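Local coordinates for protein PTS system, cellobiose-specific IIA component (PDB 3K1S) that probably accepts a phosphoryl group and passes it on to its partner enzyme during phosphotransferase-driven uptake of cellobiose, at residues 11-16 against 75-80. Sequence-based numbering, arbitrary orientation.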
loop_
_atom_site.group_PDB
_atom_site.type_symbol
_atom_site.label_atom_id
_atom_site.label_comp_id
_atom_site.label_asym_id
_atom_site.label_seq_id
_atom_site.Cartn_x
_atom_site.Cartn_y
_atom_site.Cartn_z
ATOM N N ILE A 11 -20.582 -3.518 5.825
ATOM C CA ILE A 11 -19.726 -2.595 5.079
ATOM C C ILE A 11 -18.336 -3.184 4.824
ATOM O O ILE A 11 -17.874 -3.202 3.686
ATOM C CB ILE A 11 -19.593 -1.217 5.782
ATOM C CG1 ILE A 11 -20.957 -0.717 6.303
ATOM C CG2 ILE A 11 -18.915 -0.190 4.854
ATOM C CD1 ILE A 11 -21.943 -0.257 5.220
ATOM N N PRO A 12 -17.660 -3.669 5.879
ATOM C CA PRO A 12 -16.332 -4.235 5.657
ATOM C C PRO A 12 -16.307 -5.314 4.572
ATOM O O PRO A 12 -15.421 -5.287 3.710
ATOM C CB PRO A 12 -15.969 -4.802 7.027
ATOM C CG PRO A 12 -16.664 -3.880 7.972
ATOM C CD PRO A 12 -17.981 -3.577 7.315
ATOM N N PHE A 13 -17.270 -6.236 4.601
ATOM C CA PHE A 13 -17.360 -7.306 3.589
ATOM C C PHE A 13 -17.514 -6.777 2.158
ATOM O O PHE A 13 -16.906 -7.311 1.223
ATOM C CB PHE A 13 -18.505 -8.274 3.905
ATOM C CG PHE A 13 -18.283 -9.106 5.142
ATOM C CD1 PHE A 13 -17.437 -10.215 5.114
ATOM C CD2 PHE A 13 -18.933 -8.790 6.335
ATOM C CE1 PHE A 13 -17.238 -10.990 6.249
ATOM C CE2 PHE A 13 -18.736 -9.560 7.486
ATOM C CZ PHE A 13 -17.894 -10.666 7.438
ATOM N N GLN A 14 -18.333 -5.737 1.995
ATOM C CA GLN A 14 -18.579 -5.123 0.692
ATOM C C GLN A 14 -17.331 -4.415 0.179
ATOM O O GLN A 14 -17.017 -4.480 -1.010
ATOM C CB GLN A 14 -19.740 -4.116 0.765
ATOM C CG GLN A 14 -21.098 -4.718 1.147
ATOM C CD GLN A 14 -21.822 -5.364 -0.023
ATOM O OE1 GLN A 14 -21.238 -6.144 -0.783
ATOM N NE2 GLN A 14 -23.109 -5.045 -0.169
ATOM N N LEU A 15 -16.634 -3.725 1.078
ATOM C CA LEU A 15 -15.388 -3.048 0.726
ATOM C C LEU A 15 -14.318 -4.044 0.288
ATOM O O LEU A 15 -13.568 -3.780 -0.644
ATOM C CB LEU A 15 -14.865 -2.214 1.898
ATOM C CG LEU A 15 -15.538 -0.876 2.202
ATOM C CD1 LEU A 15 -14.986 -0.318 3.501
ATOM C CD2 LEU A 15 -15.356 0.126 1.073
ATOM N N ILE A 16 -14.256 -5.181 0.970
ATOM C CA ILE A 16 -13.254 -6.210 0.691
ATOM C C ILE A 16 -13.562 -6.886 -0.646
ATOM O O ILE A 16 -12.664 -7.095 -1.471
ATOM C CB ILE A 16 -13.129 -7.220 1.875
ATOM C CG1 ILE A 16 -12.590 -6.497 3.125
ATOM C CG2 ILE A 16 -12.222 -8.411 1.513
ATOM C CD1 ILE A 16 -12.659 -7.298 4.431
ATOM N N SER A 75 -13.507 -2.326 14.243
ATOM C CA SER A 75 -13.152 -3.734 14.379
ATOM C C SER A 75 -11.932 -4.033 13.518
ATOM O O SER A 75 -11.581 -3.244 12.639
ATOM C CB SER A 75 -14.325 -4.627 13.959
ATOM O OG SER A 75 -14.606 -4.489 12.566
ATOM N N VAL A 76 -11.281 -5.165 13.778
ATOM C CA VAL A 76 -10.191 -5.623 12.921
ATOM C C VAL A 76 -10.645 -5.682 11.453
ATOM O O VAL A 76 -9.931 -5.204 10.567
ATOM C CB VAL A 76 -9.626 -6.985 13.379
ATOM C CG1 VAL A 76 -8.654 -7.529 12.356
ATOM C CG2 VAL A 76 -8.940 -6.858 14.757
ATOM N N LEU A 77 -11.829 -6.240 11.202
ATOM C CA LEU A 77 -12.311 -6.406 9.825
ATOM C C LEU A 77 -12.491 -5.064 9.109
ATOM O O LEU A 77 -12.091 -4.924 7.961
ATOM C CB LEU A 77 -13.593 -7.263 9.741
ATOM C CG LEU A 77 -13.907 -7.823 8.336
ATOM C CD1 LEU A 77 -12.832 -8.800 7.866
ATOM C CD2 LEU A 77 -15.290 -8.473 8.251
ATOM N N LEU A 78 -13.070 -4.082 9.796
ATOM C CA LEU A 78 -13.221 -2.740 9.232
ATOM C C LEU A 78 -11.868 -2.109 8.888
ATOM O O LEU A 78 -11.720 -1.501 7.831
ATOM C CB LEU A 78 -14.022 -1.832 10.167
ATOM C CG LEU A 78 -14.192 -0.354 9.793
ATOM C CD1 LEU A 78 -14.885 -0.179 8.452
ATOM C CD2 LEU A 78 -14.958 0.373 10.886
ATOM N N ILE A 79 -10.891 -2.267 9.778
ATOM C CA ILE A 79 -9.546 -1.740 9.549
ATOM C C ILE A 79 -8.932 -2.435 8.347
ATOM O O ILE A 79 -8.353 -1.787 7.467
ATOM C CB ILE A 79 -8.627 -1.928 10.780
ATOM C CG1 ILE A 79 -9.164 -1.131 11.972
ATOM C CG2 ILE A 79 -7.187 -1.516 10.434
ATOM C CD1 ILE A 79 -8.584 -1.537 13.313
ATOM N N HIS A 80 -9.081 -3.756 8.313
ATOM C CA HIS A 80 -8.622 -4.582 7.198
ATOM C C HIS A 80 -9.295 -4.159 5.890
ATOM O O HIS A 80 -8.635 -4.036 4.855
ATOM C CB HIS A 80 -8.919 -6.048 7.511
ATOM C CG HIS A 80 -8.223 -7.024 6.613
ATOM N ND1 HIS A 80 -6.850 -7.078 6.487
ATOM C CD2 HIS A 80 -8.711 -8.015 5.832
ATOM C CE1 HIS A 80 -6.523 -8.050 5.656
ATOM N NE2 HIS A 80 -7.634 -8.637 5.246
#
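Pro12 packs against Leu77 and Leu78 where the first and third helices of a three-helix bundle, 10-34 and 76-108, begin side by side. Lactose/cellobiose IIA subunits share this all-alpha fold, and here the two short segments run in the same general direction, inclined by 29°, with axes 8.6 Å apart. In the first turn of its helix, where proline is readily tolerated, Pro12 offers a compact ring that lets the backbones come close. Pro12 CG rests 3.8 Å from Leu78 CA, while its CB meets the branch point of Leu77. Leu78 is buried, and its branched hydrocarbon side chain can pack against both Pro12 and Leu62 without bringing in a polar group, which ties this pair to the remaining helix of the bundle, 38-67. Phe13 starts out away from the neighbouring helix, yet its ring swings back to lie across the end of Leu77. A methyl is well shaped for such a flat surface: Leu77 CD2 sits over one face, 3.7 Å from the centroid of the Phe13 ring and close to its normal, a CH-pi contact displaced toward the CZ end. One turn on from Pro12, the long CG1-CD1 branch of Ile16 extends toward helix 76-108 and crosses Leu77 at about a right angle; Ile16 CD1 touches Leu77 CD1 at 3.8 Å and reaches the His80 ring obliquely. Leu77 can serve all three partners because its CG stands anti to the backbone N (chi1 -163°), which carries the forked end toward helix 10-34, one methyl for Phe13 and the other for Ile16. The start of helix 76-108 is fixed separately: Glu66 of a second subunit accepts from the amides of Val76 and Leu77, and the small hydroxyl side chain of Ser75 serves as N-cap, Ser75 OG accepting from Leu78 N at 3.2 Å in a nearly straight bond of 167°.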